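Local coordinates for hydrogenase expression/formation protein HypE (Desulfovibrio vulgaris subsp. vulgaris, PDB 2Z1U) that binds ATP and magnesium and, as a HypE-family protein, probably uses the nucleotide in the maturation of hydrogenases, at residues Arg203-Leu208 with His216-Pro221; Asp81-Met84 with Arg88-Tyr91. All coordinates share one frame; numbering follows the deposited sequence.

Contact 1 (Arg203-Leu208 with His216-Pro221); sequences RVVEKL and HVLRDP. With MG (magnesium ion), chain C.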
ATOM      1  N   ARG A 203      -8.450 -16.148 -12.114  1.00 49.12           N
ATOM      2  CA  ARG A 203      -8.986 -16.859 -13.279  1.00 49.27           C
ATOM      3  C   ARG A 203     -10.204 -17.740 -12.910  1.00 48.77           C
ATOM      4  O   ARG A 203     -11.201 -17.739 -13.631  1.00 48.26           O
ATOM      5  CB  ARG A 203      -7.885 -17.652 -13.990  1.00 48.93           C
ATOM      6  CG  ARG A 203      -6.799 -16.716 -14.597  1.00 50.17           C
ATOM      7  CD  ARG A 203      -5.617 -17.469 -15.176  1.00 52.50           C
ATOM      8  NE  ARG A 203      -4.501 -16.536 -15.413  1.00 62.22           N
ATOM      9  CZ  ARG A 203      -4.236 -15.928 -16.570  1.00 65.81           C
ATOM     10  NH1 ARG A 203      -4.975 -16.159 -17.653  1.00 69.14           N
ATOM     11  NH2 ARG A 203      -3.201 -15.097 -16.661  1.00 68.45           N
ATOM     12  N   VAL A 204     -10.134 -18.473 -11.799  1.00 48.63           N
ATOM     13  CA  VAL A 204     -11.322 -19.223 -11.321  1.00 49.74           C
ATOM     14  C   VAL A 204     -12.493 -18.273 -11.034  1.00 48.83           C
ATOM     15  O   VAL A 204     -13.623 -18.574 -11.398  1.00 48.63           O
ATOM     16  CB  VAL A 204     -11.059 -20.086 -10.037  1.00 50.88           C
ATOM     17  CG1 VAL A 204     -12.097 -21.242  -9.934  1.00 52.21           C
ATOM     18  CG2 VAL A 204      -9.707 -20.698 -10.098  1.00 53.77           C
ATOM     19  N   VAL A 205     -12.216 -17.146 -10.364  1.00 48.53           N
ATOM     20  CA  VAL A 205     -13.256 -16.154 -10.034  1.00 48.14           C
ATOM     21  C   VAL A 205     -13.907 -15.561 -11.285  1.00 48.35           C
ATOM     22  O   VAL A 205     -15.124 -15.448 -11.352  1.00 47.04           O
ATOM     23  CB  VAL A 205     -12.744 -15.011  -9.108  1.00 49.37           C
ATOM     24  CG1 VAL A 205     -13.800 -13.912  -8.946  1.00 49.81           C
ATOM     25  CG2 VAL A 205     -12.376 -15.552  -7.725  1.00 46.12           C
ATOM     26  N   GLU A 206     -13.093 -15.173 -12.273  1.00 48.20           N
ATOM     27  CA  GLU A 206     -13.638 -14.652 -13.519  1.00 48.44           C
ATOM     28  C   GLU A 206     -14.646 -15.642 -14.144  1.00 48.26           C
ATOM     29  O   GLU A 206     -15.769 -15.250 -14.503  1.00 47.73           O
ATOM     30  CB  GLU A 206     -12.513 -14.247 -14.500  1.00 48.45           C
ATOM     31  CG  GLU A 206     -13.042 -13.772 -15.873  1.00 49.63           C
ATOM     32  CD  GLU A 206     -12.077 -12.882 -16.629  1.00 50.18           C
ATOM     33  OE1 GLU A 206     -11.307 -12.142 -15.985  1.00 53.16           O
ATOM     34  OE2 GLU A 206     -12.108 -12.892 -17.882  1.00 54.57           O
ATOM     35  N   LYS A 207     -14.270 -16.921 -14.235  1.00 48.17           N
ATOM     36  CA  LYS A 207     -15.161 -17.927 -14.821  1.00 48.57           C
ATOM     37  C   LYS A 207     -16.408 -18.145 -13.967  1.00 48.60           C
ATOM     38  O   LYS A 207     -17.493 -18.329 -14.508  1.00 48.64           O
ATOM     39  CB  LYS A 207     -14.457 -19.261 -15.077  1.00 48.67           C
ATOM     40  CG  LYS A 207     -15.283 -20.181 -15.968  1.00 48.60           C
ATOM     41  CD  LYS A 207     -14.602 -21.503 -16.259  1.00 48.89           C
ATOM     42  CE  LYS A 207     -15.325 -22.216 -17.400  1.00 47.92           C
ATOM     43  NZ  LYS A 207     -14.665 -23.498 -17.738  1.00 48.00           N
ATOM     44  N   LEU A 208     -16.258 -18.106 -12.640  1.00 48.44           N
ATOM     45  CA  LEU A 208     -17.404 -18.222 -11.741  1.00 48.63           C
ATOM     46  C   LEU A 208     -18.414 -17.115 -12.002  1.00 48.88           C
ATOM     47  O   LEU A 208     -19.603 -17.371 -12.171  1.00 49.01           O
ATOM     48  CB  LEU A 208     -16.959 -18.144 -10.281  1.00 47.78           C
ATOM     49  CG  LEU A 208     -16.350 -19.383  -9.624  1.00 47.42           C
ATOM     50  CD1 LEU A 208     -15.929 -19.036  -8.193  1.00 50.05           C
ATOM     51  CD2 LEU A 208     -17.317 -20.587  -9.640  1.00 47.54           C
ATOM     52  N   HIS A 216     -23.103 -14.908  -4.744  1.00 50.74           N
ATOM     53  CA  HIS A 216     -23.441 -14.033  -3.622  1.00 50.19           C
ATOM     54  C   HIS A 216     -22.235 -13.545  -2.831  1.00 49.76           C
ATOM     55  O   HIS A 216     -22.122 -12.352  -2.584  1.00 49.64           O
ATOM     56  CB  HIS A 216     -24.466 -14.680  -2.687  1.00 49.73           C
ATOM     57  CG  HIS A 216     -25.828 -14.826  -3.291  1.00 49.85           C
ATOM     58  ND1 HIS A 216     -26.836 -15.535  -2.674  1.00 49.82           N
ATOM     59  CD2 HIS A 216     -26.351 -14.358  -4.450  1.00 49.79           C
ATOM     60  CE1 HIS A 216     -27.921 -15.498  -3.428  1.00 50.83           C
ATOM     61  NE2 HIS A 216     -27.653 -14.790  -4.509  1.00 50.43           N
ATOM     62  N   VAL A 217     -21.365 -14.473  -2.409  1.00 49.89           N
ATOM     63  CA  VAL A 217     -20.184 -14.146  -1.587  1.00 49.41           C
ATOM     64  C   VAL A 217     -18.925 -14.881  -2.037  1.00 49.89           C
ATOM     65  O   VAL A 217     -18.960 -16.075  -2.341  1.00 50.27           O
ATOM     66  CB  VAL A 217     -20.371 -14.462  -0.069  1.00 49.48           C
ATOM     67  CG1 VAL A 217     -19.342 -13.672   0.778  1.00 47.93           C
ATOM     68  CG2 VAL A 217     -21.784 -14.154   0.396  1.00 50.45           C
ATOM     69  N   LEU A 218     -17.817 -14.147  -2.069  1.00 49.46           N
ATOM     70  CA  LEU A 218     -16.490 -14.729  -2.213  1.00 50.21           C
ATOM     71  C   LEU A 218     -15.640 -14.170  -1.085  1.00 50.40           C
ATOM     72  O   LEU A 218     -15.711 -12.974  -0.788  1.00 51.10           O
ATOM     73  CB  LEU A 218     -15.854 -14.353  -3.570  1.00 48.83           C
ATOM     74  CG  LEU A 218     -16.519 -14.791  -4.882  1.00 49.48           C
ATOM     75  CD1 LEU A 218     -15.905 -14.047  -6.095  1.00 48.73           C
ATOM     76  CD2 LEU A 218     -16.464 -16.309  -5.092  1.00 48.76           C
ATOM     77  N   ARG A 219     -14.857 -15.028  -0.439  1.00 50.74           N
ATOM     78  CA  ARG A 219     -13.879 -14.553   0.550  1.00 50.39           C
ATOM     79  C   ARG A 219     -12.735 -15.556   0.656  1.00 50.82           C
ATOM     80  O   ARG A 219     -12.947 -16.764   0.522  1.00 50.02           O
ATOM     81  CB  ARG A 219     -14.526 -14.300   1.932  1.00 50.20           C
ATOM     82  CG  ARG A 219     -13.564 -13.640   2.936  1.00 49.53           C
ATOM     83  CD  ARG A 219     -14.277 -12.750   3.903  1.00 51.14           C
ATOM     84  NE  ARG A 219     -14.933 -11.606   3.260  1.00 51.24           N
ATOM     85  CZ  ARG A 219     -15.831 -10.836   3.876  1.00 52.53           C
ATOM     86  NH1 ARG A 219     -16.144 -11.076   5.146  1.00 51.20           N
ATOM     87  NH2 ARG A 219     -16.402  -9.815   3.245  1.00 50.56           N
ATOM     88  N   ASP A 220     -11.537 -15.055   0.950  1.00 51.46           N
ATOM     89  CA  ASP A 220     -10.371 -15.917   1.105  1.00 53.04           C
ATOM     90  C   ASP A 220     -10.105 -16.145   2.598  1.00 52.37           C
ATOM     91  O   ASP A 220      -9.921 -15.191   3.356  1.00 53.54           O
ATOM     92  CB  ASP A 220      -9.154 -15.295   0.397  1.00 54.35           C
ATOM     93  CG  ASP A 220      -8.908 -13.891   0.822  1.00 57.35           C
ATOM     94  OD1 ASP A 220      -9.871 -13.177   1.190  1.00 61.53           O
ATOM     95  OD2 ASP A 220      -7.743 -13.486   0.831  1.00 66.71           O
ATOM     96  N   PRO A 221     -10.154 -17.418   3.048  1.00 51.93           N
ATOM     97  CA  PRO A 221      -9.927 -17.690   4.487  1.00 50.58           C
ATOM     98  C   PRO A 221      -8.458 -17.597   4.884  1.00 49.64           C
ATOM     99  O   PRO A 221      -7.767 -18.625   5.012  1.00 48.68           O
ATOM    100  CB  PRO A 221     -10.474 -19.111   4.675  1.00 50.78           C
ATOM    101  CG  PRO A 221     -10.296 -19.761   3.298  1.00 51.02           C
ATOM    102  CD  PRO A 221     -10.429 -18.643   2.274  1.00 50.96           C
TER
HETATM  103 MG    MG C 344      -9.494 -11.517   2.007  1.00 47.30          MG
HETATM  104  O   HOH W   1     -10.092 -12.580   4.194  1.00 34.37           O

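Contact 2 (Asp81-Met84 with Arg88-Tyr91); sequences DVSM and RPRY. With MG (magnesium ion), chain C; ATP (adenosine-5'-triphosphate), chain D.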
ATOM      1  N   ASP A  81      -7.677 -10.804  -3.097  1.00 49.16           N
ATOM      2  CA  ASP A  81      -8.612  -9.902  -2.426  1.00 50.01           C
ATOM      3  C   ASP A  81      -9.438  -9.053  -3.411  1.00 49.63           C
ATOM      4  O   ASP A  81     -10.644  -8.899  -3.247  1.00 48.89           O
ATOM      5  CB  ASP A  81      -7.885  -9.006  -1.403  1.00 50.09           C
ATOM      6  CG  ASP A  81      -8.165  -9.427   0.036  1.00 52.48           C
ATOM      7  OD1 ASP A  81      -7.618  -8.835   0.995  1.00 58.80           O
ATOM      8  OD2 ASP A  81      -8.982 -10.342   0.214  1.00 50.98           O
ATOM      9  N   VAL A  82      -8.771  -8.483  -4.408  1.00 48.66           N
ATOM     10  CA  VAL A  82      -9.472  -7.767  -5.481  1.00 48.62           C
ATOM     11  C   VAL A  82     -10.514  -8.674  -6.161  1.00 48.41           C
ATOM     12  O   VAL A  82     -11.653  -8.248  -6.398  1.00 48.75           O
ATOM     13  CB  VAL A  82      -8.491  -7.190  -6.511  1.00 48.53           C
ATOM     14  CG1 VAL A  82      -9.250  -6.659  -7.753  1.00 47.99           C
ATOM     15  CG2 VAL A  82      -7.627  -6.073  -5.873  1.00 47.39           C
ATOM     16  N   SER A  83     -10.122  -9.917  -6.454  1.00 48.28           N
ATOM     17  CA  SER A  83     -11.018 -10.924  -7.060  1.00 48.54           C
ATOM     18  C   SER A  83     -12.274 -11.223  -6.248  1.00 49.16           C
ATOM     19  O   SER A  83     -13.333 -11.516  -6.826  1.00 49.03           O
ATOM     20  CB  SER A  83     -10.276 -12.242  -7.358  1.00 48.14           C
ATOM     21  OG  SER A  83      -9.210 -12.045  -8.298  1.00 48.21           O
ATOM     22  N   MET A  84     -12.163 -11.157  -4.917  1.00 49.59           N
ATOM     23  CA  MET A  84     -13.311 -11.459  -4.032  1.00 49.97           C
ATOM     24  C   MET A  84     -14.518 -10.546  -4.252  1.00 49.90           C
ATOM     25  O   MET A  84     -15.633 -10.921  -3.925  1.00 51.01           O
ATOM     26  CB  MET A  84     -12.894 -11.439  -2.553  1.00 49.27           C
ATOM     27  CG  MET A  84     -11.785 -12.418  -2.156  1.00 50.20           C
ATOM     28  SD  MET A  84     -12.114 -14.163  -2.526  1.00 50.15           S
ATOM     29  CE  MET A  84     -11.501 -14.346  -4.214  1.00 49.74           C
ATOM     30  N   ARG A  88     -11.856  -8.158 -11.988  1.00 50.16           N
ATOM     31  CA  ARG A  88     -10.681  -8.593 -12.714  1.00 50.23           C
ATOM     32  C   ARG A  88      -9.513  -7.700 -12.259  1.00 50.35           C
ATOM     33  O   ARG A  88      -9.474  -6.528 -12.607  1.00 51.01           O
ATOM     34  CB  ARG A  88     -10.938  -8.432 -14.232  1.00 50.33           C
ATOM     35  CG  ARG A  88      -9.775  -8.779 -15.128  1.00 48.83           C
ATOM     36  CD  ARG A  88     -10.126  -8.465 -16.585  1.00 51.14           C
ATOM     37  NE  ARG A  88     -11.181  -9.362 -17.056  1.00 51.46           N
ATOM     38  CZ  ARG A  88     -12.071  -9.052 -17.990  1.00 55.39           C
ATOM     39  NH1 ARG A  88     -12.042  -7.857 -18.572  1.00 55.87           N
ATOM     40  NH2 ARG A  88     -12.983  -9.943 -18.359  1.00 54.95           N
ATOM     41  N   PRO A  89      -8.566  -8.246 -11.461  1.00 50.67           N
ATOM     42  CA  PRO A  89      -7.401  -7.448 -11.066  1.00 50.13           C
ATOM     43  C   PRO A  89      -6.554  -7.115 -12.284  1.00 50.66           C
ATOM     44  O   PRO A  89      -6.409  -7.954 -13.176  1.00 50.65           O
ATOM     45  CB  PRO A  89      -6.623  -8.379 -10.120  1.00 50.13           C
ATOM     46  CG  PRO A  89      -7.598  -9.456  -9.733  1.00 50.35           C
ATOM     47  CD  PRO A  89      -8.528  -9.608 -10.885  1.00 50.29           C
ATOM     48  N   ARG A  90      -6.033  -5.891 -12.323  1.00 49.61           N
ATOM     49  CA  ARG A  90      -5.279  -5.415 -13.461  1.00 49.87           C
ATOM     50  C   ARG A  90      -3.898  -4.945 -13.044  1.00 49.54           C
ATOM     51  O   ARG A  90      -2.894  -5.271 -13.710  1.00 48.63           O
ATOM     52  CB  ARG A  90      -6.016  -4.259 -14.151  1.00 50.24           C
ATOM     53  CG  ARG A  90      -7.377  -4.635 -14.748  1.00 50.95           C
ATOM     54  CD  ARG A  90      -7.242  -5.544 -15.969  1.00 53.35           C
ATOM     55  NE  ARG A  90      -6.230  -5.076 -16.914  1.00 53.75           N
ATOM     56  CZ  ARG A  90      -6.406  -4.070 -17.773  1.00 55.78           C
ATOM     57  NH1 ARG A  90      -7.553  -3.400 -17.793  1.00 56.31           N
ATOM     58  NH2 ARG A  90      -5.428  -3.717 -18.609  1.00 54.01           N
ATOM     59  N   TYR A  91      -3.852  -4.162 -11.961  1.00 48.66           N
ATOM     60  CA  TYR A  91      -2.649  -3.390 -11.606  1.00 49.56           C
ATOM     61  C   TYR A  91      -2.372  -3.402 -10.129  1.00 50.03           C
ATOM     62  O   TYR A  91      -3.280  -3.223  -9.325  1.00 50.13           O
ATOM     63  CB  TYR A  91      -2.770  -1.931 -12.076  1.00 49.72           C
ATOM     64  CG  TYR A  91      -2.987  -1.787 -13.573  1.00 50.31           C
ATOM     65  CD1 TYR A  91      -2.034  -2.263 -14.479  1.00 50.69           C
ATOM     66  CD2 TYR A  91      -4.141  -1.189 -14.079  1.00 48.56           C
ATOM     67  CE1 TYR A  91      -2.208  -2.140 -15.850  1.00 50.38           C
ATOM     68  CE2 TYR A  91      -4.328  -1.057 -15.450  1.00 50.75           C
ATOM     69  CZ  TYR A  91      -3.357  -1.532 -16.330  1.00 51.17           C
ATOM     70  OH  TYR A  91      -3.546  -1.413 -17.692  1.00 51.29           O
TER
HETATM   71 MG    MG C 344      -9.494 -11.517   2.007  1.00 47.30          MG
HETATM   72  PG  ATP D 342      -6.103 -10.683   5.812  1.00 35.45           P
HETATM   73  O1G ATP D 342      -5.400  -9.328   6.018  1.00 33.38           O
HETATM   74  O2G ATP D 342      -6.207 -11.456   7.090  1.00 35.54           O
HETATM   75  O3G ATP D 342      -5.567 -11.499   4.645  1.00 34.28           O
HETATM   76  PB  ATP D 342      -8.355  -9.441   4.446  1.00 32.62           P
HETATM   77  O1B ATP D 342      -7.226  -8.541   3.906  1.00 33.27           O
HETATM   78  O2B ATP D 342      -9.276 -10.086   3.456  1.00 32.11           O
HETATM   79  O3B ATP D 342      -7.663 -10.469   5.462  1.00 30.93           O
HETATM   80  PA  ATP D 342      -8.769  -7.702   6.664  1.00 33.57           P
HETATM   81  O1A ATP D 342      -9.007  -8.592   7.881  1.00 33.86           O
HETATM   82  O2A ATP D 342      -7.343  -7.240   6.554  1.00 31.81           O
HETATM   83  O3A ATP D 342      -9.307  -8.498   5.337  1.00 32.57           O
HETATM   84  O5' ATP D 342      -9.776  -6.496   6.611  1.00 32.87           O
HETATM   85  C5' ATP D 342     -11.147  -6.623   7.014  1.00 34.10           C
HETATM   86  C4' ATP D 342     -11.830  -5.319   6.664  1.00 31.58           C
HETATM   87  O4' ATP D 342     -11.281  -4.314   7.540  1.00 34.10           O
HETATM   88  C3' ATP D 342     -11.543  -4.865   5.242  1.00 31.27           C
HETATM   89  O3' ATP D 342     -12.739  -4.258   4.716  1.00 30.21           O
HETATM   90  C2' ATP D 342     -10.457  -3.794   5.384  1.00 31.66           C
HETATM   91  O2' ATP D 342     -10.608  -2.802   4.366  1.00 30.01           O
HETATM   92  C1' ATP D 342     -10.727  -3.216   6.787  1.00 29.40           C
HETATM   93  N9  ATP D 342      -9.498  -2.758   7.488  1.00 27.43           N
HETATM   94  C8  ATP D 342      -8.559  -3.517   8.072  1.00 26.17           C
HETATM   95  N7  ATP D 342      -7.599  -2.740   8.625  1.00 26.25           N
HETATM   96  C5  ATP D 342      -7.935  -1.469   8.341  1.00 26.40           C
HETATM   97  C6  ATP D 342      -7.353  -0.132   8.613  1.00 27.01           C
HETATM   98  N6  ATP D 342      -6.183  -0.040   9.282  1.00 28.10           N
HETATM   99  N1  ATP D 342      -8.013   0.931   8.168  1.00 26.47           N
HETATM  100  C2  ATP D 342      -9.172   0.873   7.484  1.00 27.22           C
HETATM  101  N3  ATP D 342      -9.757  -0.319   7.218  1.00 26.52           N
HETATM  102  C4  ATP D 342      -9.181  -1.480   7.622  1.00 24.24           C
HETATM  103  O   HOH W   1     -10.092 -12.580   4.194  1.00 34.37           O

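Contact 1 (Arg203-Leu208 with His216-Pro221)
A turn and a half of helix 202-212 faces the edge strand 217-219 across a gap bridged by side chains alone: the CA atoms of V205 and L218, the nearest pair, stand 8.6 Å apart, and no hydrogen bond joins the two backbones. L218 reaches across from the strand. Its CG lies opposite its carbonyl carbon (chi1 -62°), which carries the forked end of the leucine out to the helix. There CD1 meets CG1 of V205 tip to tip at 3.5 Å, while the other branch, CD2, reaches CD1 of L208 at 4.2 Å. V205 and L208 lie three residues apart and so project from the same side of the helix; L208 also packs on A286 and V289 of helix 280-291. A branched leucine suits this place because each methyl can serve a different helical neighbour.

Two residues beyond L218 the strand has given way to loop, and D220 turns to the metal. Its OD1 binds the magnesium ion at 1.9 Å, and its backbone O lies 2.7 Å from the O of a magnesium-bound water, which can donate to it, though other acceptors compete for the same protons. D41 of the second subunit binds the same ion. The chemistry is thus divided along a few residues: apolar burial at L218 joins strand to helix, and a carboxylate, whose hard oxygen suits magnesium, serves the ATP site.

Contact 2 (Asp81-Met84 with Arg88-Tyr91)
The end of helix 70-83 and the start of strand 87-99 form a tight helix-to-strand connection in the AIR synthase-like N-terminal domain, with the ATP-magnesium site on the helix side. P89 is the strand's contribution. Its ring CG approaches CG1 of V82 at 3.8 Å, the valine branch and the ring passing alongside one another, pointed in opposing senses, and the same CG lies 3.4 Å from OG of S83. The serine OG, swung beside its backbone N (chi1 -62°), is hydrogen-bonded to O of V79, one turn earlier; its polar need is met within the helix even though its neighbour across the contact is the CG methylene of a proline ring. A compact serine and a branched valine suit so close an approach, in which the CA atoms of V82 and P89 are only 6.0 Å apart. Proline has no N-H, so no backbone donor at this position needs a partner.

D81 points away from the strand. Its OD2 binds the magnesium ion at 2.2 Å; the same magnesium is bound by O2B of the ATP beta-phosphate at 2.0 Å, with D220 and D41 of the second subunit as further ligands. The other oxygen, OD1, lies 3.0 Å from O1B of ATP and also near the carboxylate of D56. Consecutive residues therefore face opposite tasks: V82 buries apolar surface against the sheet, while D81 presents a carboxylate to the metal that holds the nucleotide's phosphate.

Overall arrangement
Contact 2 precedes contact 1 in the chain; it belongs to the AIR synthase-like N-terminal part and contact 1 to the C-terminal part, yet their centres lie only 10 Å apart and they meet at one magnesium ion. OD2 of D81 and OD1 of D220 are 3.1 Å apart, a closeness that the shared cation probably makes tolerable. Away from the metal, CG1 of V205 packs against the backbone O of S83 at 3.2 Å, and CB of L218 against O of M84 at 3.5 Å. OE1 of E206 forms a salt bridge of 3.0 Å with NE of R88. The two parts are thus joined by metal at the ATP phosphates and, farther off, by van der Waals contacts and a salt bridge; the second subunit helps to form the ATP pocket.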